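Local coordinates for ketosynthase (Streptomyces sp. MSC090213JE08, PDB 6KXD), which probably extends acyl chains on an acyl carrier protein by decarboxylative condensation with malonyl units, within the ketosynthase/chain length factor of a type II polyketide synthase, at residues A[50-55]-A[207-212]. Numbering follows the deposited sequence.
Sequences FGQNTA and LFKRFG
Lys209 reaches from the last turn of helix 202-210 to the loop at Phe50 and Gln52, where its ammonium group donates two hydrogen bonds. One runs from Lys209 NZ to the backbone Phe50 O at 3.1 Å, and the C=O...N angle of 165° makes it an almost head-on approach to the carbonyl. The other joins Lys209 NZ to Gln52 OE1, also at 3.1 Å; here the nitrogen lies in the plane of the amide carbonyl, with an angle of 157° at the oxygen. A backbone and a side-chain oxygen thus share one cationic tip: the two acceptors restrain the position of NZ, and the bond from NZ restrains the Gln52 amide oxygen.

The lysine torsions account for this reach. CG stands anti to the backbone N (chi1 179°), the chain bends once at chi2, and the remaining bonds run nearly straight to NZ. Gln52, extended beyond CG, lies obliquely to the lysine; OE1 is the atom that touches, with Lys209 CD 3.8 Å from Gln52 OE1. Nearer the helix, Lys209 CG sits at the edge of the Phe50 ring, close to its plane, 4.3 Å from Phe50 CD1. The aliphatic stem therefore borders the ring while the charged end meets the backbone carbonyl of Phe50.

A cation-pi contact with Phe142 of the partner subunit gives Lys209 a further partner at the subunit interface. Helix 202-210, ending in a Schellman motif at Gly212, also packs Phe205 and Ala206 against Phe50, beside the loop that leads into strand 54-55 and its antiparallel partner, strand 40-41.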
ATOM      1  N   PHE A  50      -1.998 -16.468 -25.454  1.00 54.78           N
ATOM      2  CA  PHE A  50      -1.956 -15.010 -25.350  1.00 61.40           C
ATOM      3  C   PHE A  50      -1.568 -14.394 -26.696  1.00 64.71           C
ATOM      4  O   PHE A  50      -1.648 -13.163 -26.848  1.00 58.13           O
ATOM      5  CB  PHE A  50      -0.939 -14.568 -24.287  1.00 59.60           C
ATOM      6  CG  PHE A  50      -1.430 -14.698 -22.874  1.00 52.19           C
ATOM      7  CD1 PHE A  50      -2.182 -13.686 -22.310  1.00 53.16           C
ATOM      8  CD2 PHE A  50      -1.142 -15.815 -22.100  1.00 51.54           C
ATOM      9  CE1 PHE A  50      -2.648 -13.797 -21.011  1.00 54.57           C
ATOM     10  CE2 PHE A  50      -1.604 -15.916 -20.796  1.00 52.13           C
ATOM     11  CZ  PHE A  50      -2.386 -14.920 -20.266  1.00 51.68           C
ATOM     12  N   GLY A  51      -1.088 -15.243 -27.622  1.00 66.10           N
ATOM     13  CA  GLY A  51      -0.609 -14.837 -28.938  1.00 60.09           C
ATOM     14  C   GLY A  51       0.682 -14.057 -28.833  1.00 57.72           C
ATOM     15  O   GLY A  51       1.093 -13.411 -29.758  1.00 61.07           O
ATOM     16  N   GLN A  52       1.326 -14.117 -27.666  1.00 59.60           N
ATOM     17  CA  GLN A  52       2.355 -13.159 -27.293  1.00 54.86           C
ATOM     18  C   GLN A  52       3.075 -13.680 -26.046  1.00 50.86           C
ATOM     19  O   GLN A  52       2.448 -14.384 -25.275  1.00 48.75           O
ATOM     20  CB  GLN A  52       1.677 -11.839 -26.963  1.00 64.34           C
ATOM     21  CG  GLN A  52       2.491 -10.625 -27.320  1.00 64.14           C
ATOM     22  CD  GLN A  52       1.683  -9.418 -26.916  1.00 64.44           C
ATOM     23  OE1 GLN A  52       0.483  -9.321 -27.207  1.00 62.12           O
ATOM     24  NE2 GLN A  52       2.335  -8.506 -26.215  1.00 58.85           N
ATOM     25  N   ASN A  53       4.386 -13.463 -25.934  1.00 46.27           N
ATOM     26  CA  ASN A  53       5.108 -14.147 -24.823  1.00 55.41           C
ATOM     27  C   ASN A  53       6.391 -13.410 -24.400  1.00 52.97           C
ATOM     28  O   ASN A  53       7.308 -14.031 -23.848  1.00 59.20           O
ATOM     29  CB  ASN A  53       5.412 -15.608 -25.169  1.00 62.28           C
ATOM     30  CG  ASN A  53       6.703 -15.739 -25.943  1.00 65.65           C
ATOM     31  OD1 ASN A  53       7.033 -14.859 -26.730  1.00 65.79           O
ATOM     32  ND2 ASN A  53       7.484 -16.763 -25.641  1.00 70.20           N
ATOM     33  N   THR A  54       6.430 -12.086 -24.575  1.00 55.11           N
ATOM     34  CA  THR A  54       7.540 -11.251 -24.144  1.00 52.30           C
ATOM     35  C   THR A  54       7.132 -10.434 -22.905  1.00 53.07           C
ATOM     36  O   THR A  54       6.020  -9.935 -22.809  1.00 49.48           O
ATOM     37  CB  THR A  54       7.972 -10.295 -25.255  1.00 56.46           C
ATOM     38  OG1 THR A  54       8.268 -11.094 -26.405  1.00 60.93           O
ATOM     39  CG2 THR A  54       9.150  -9.433 -24.866  1.00 55.66           C
ATOM     40  N   ALA A  55       8.064 -10.296 -21.976  1.00 53.96           N
ATOM     41  CA  ALA A  55       7.909  -9.476 -20.781  1.00 51.02           C
ATOM     42  C   ALA A  55       9.319  -9.089 -20.393  1.00 53.93           C
ATOM     43  O   ALA A  55      10.260  -9.522 -21.054  1.00 53.50           O
ATOM     44  CB  ALA A  55       7.210 -10.243 -19.705  1.00 51.80           C
ATOM     45  N   LEU A 207      -4.299  -8.977 -17.832  1.00 47.14           N
ATOM     46  CA  LEU A 207      -4.948  -7.677 -17.654  1.00 47.82           C
ATOM     47  C   LEU A 207      -4.555  -6.731 -18.782  1.00 44.14           C
ATOM     48  O   LEU A 207      -5.427  -6.269 -19.522  1.00 49.27           O
ATOM     49  CB  LEU A 207      -4.578  -7.145 -16.263  1.00 49.71           C
ATOM     50  CG  LEU A 207      -4.720  -5.652 -15.978  1.00 54.21           C
ATOM     51  CD1 LEU A 207      -5.755  -4.972 -16.826  1.00 59.69           C
ATOM     52  CD2 LEU A 207      -5.022  -5.469 -14.487  1.00 55.54           C
ATOM     53  N   PHE A 208      -3.255  -6.508 -18.982  1.00 43.08           N
ATOM     54  CA  PHE A 208      -2.800  -5.531 -19.960  1.00 46.39           C
ATOM     55  C   PHE A 208      -3.095  -6.016 -21.380  1.00 48.34           C
ATOM     56  O   PHE A 208      -3.511  -5.240 -22.229  1.00 49.54           O
ATOM     57  CB  PHE A 208      -1.354  -5.149 -19.698  1.00 49.65           C
ATOM     58  CG  PHE A 208      -1.286  -4.218 -18.519  1.00 56.07           C
ATOM     59  CD1 PHE A 208      -1.581  -2.870 -18.674  1.00 61.16           C
ATOM     60  CD2 PHE A 208      -1.041  -4.703 -17.243  1.00 57.43           C
ATOM     61  CE1 PHE A 208      -1.550  -2.013 -17.588  1.00 67.69           C
ATOM     62  CE2 PHE A 208      -1.009  -3.843 -16.154  1.00 63.61           C
ATOM     63  CZ  PHE A 208      -1.275  -2.504 -16.329  1.00 68.51           C
ATOM     64  N   LYS A 209      -2.970  -7.320 -21.591  1.00 50.11           N
ATOM     65  CA  LYS A 209      -3.353  -7.900 -22.885  1.00 54.91           C
ATOM     66  C   LYS A 209      -4.795  -7.497 -23.188  1.00 50.55           C
ATOM     67  O   LYS A 209      -5.090  -6.927 -24.230  1.00 53.27           O
ATOM     68  CB  LYS A 209      -3.247  -9.424 -22.859  1.00 51.29           C
ATOM     69  CG  LYS A 209      -3.648 -10.123 -24.149  1.00 55.78           C
ATOM     70  CD  LYS A 209      -2.778  -9.781 -25.325  1.00 51.51           C
ATOM     71  CE  LYS A 209      -3.403 -10.298 -26.609  1.00 58.56           C
ATOM     72  NZ  LYS A 209      -2.425 -10.317 -27.722  1.00 60.40           N
ATOM     73  N   ARG A 210      -5.687  -7.810 -22.258  1.00 43.50           N
ATOM     74  CA  ARG A 210      -7.106  -7.617 -22.485  1.00 48.26           C
ATOM     75  C   ARG A 210      -7.455  -6.134 -22.664  1.00 53.17           C
ATOM     76  O   ARG A 210      -8.432  -5.818 -23.334  1.00 53.35           O
ATOM     77  CB  ARG A 210      -7.965  -8.186 -21.362  1.00 44.58           C
ATOM     78  CG  ARG A 210      -9.457  -8.079 -21.647  1.00 47.29           C
ATOM     79  CD  ARG A 210      -9.845  -8.575 -23.034  1.00 46.04           C
ATOM     80  NE  ARG A 210     -11.269  -8.491 -23.198  1.00 48.40           N
ATOM     81  CZ  ARG A 210     -11.896  -7.412 -23.641  1.00 45.75           C
ATOM     82  NH1 ARG A 210     -11.211  -6.342 -24.007  1.00 46.82           N
ATOM     83  NH2 ARG A 210     -13.214  -7.406 -23.716  1.00 48.38           N
ATOM     84  N   PHE A 211      -6.673  -5.252 -22.048  1.00 52.82           N
ATOM     85  CA  PHE A 211      -6.783  -3.813 -22.242  1.00 55.74           C
ATOM     86  C   PHE A 211      -6.268  -3.370 -23.622  1.00 63.64           C
ATOM     87  O   PHE A 211      -6.460  -2.218 -23.985  1.00 63.68           O
ATOM     88  CB  PHE A 211      -6.036  -3.093 -21.116  1.00 64.99           C
ATOM     89  CG  PHE A 211      -6.934  -2.579 -20.021  1.00 67.14           C
ATOM     90  CD1 PHE A 211      -8.133  -3.214 -19.731  1.00 69.99           C
ATOM     91  CD2 PHE A 211      -6.600  -1.432 -19.320  1.00 79.55           C
ATOM     92  CE1 PHE A 211      -8.972  -2.720 -18.745  1.00 80.84           C
ATOM     93  CE2 PHE A 211      -7.444  -0.936 -18.340  1.00 81.30           C
ATOM     94  CZ  PHE A 211      -8.621  -1.587 -18.046  1.00 81.77           C
ATOM     95  N   GLY A 212      -5.614  -4.258 -24.383  1.00 51.21           N
ATOM     96  CA  GLY A 212      -4.950  -3.873 -25.636  1.00 57.76           C
ATOM     97  C   GLY A 212      -3.785  -2.926 -25.382  1.00 58.26           C
ATOM     98  O   GLY A 212      -3.386  -2.175 -26.250  1.00 60.03           O
TER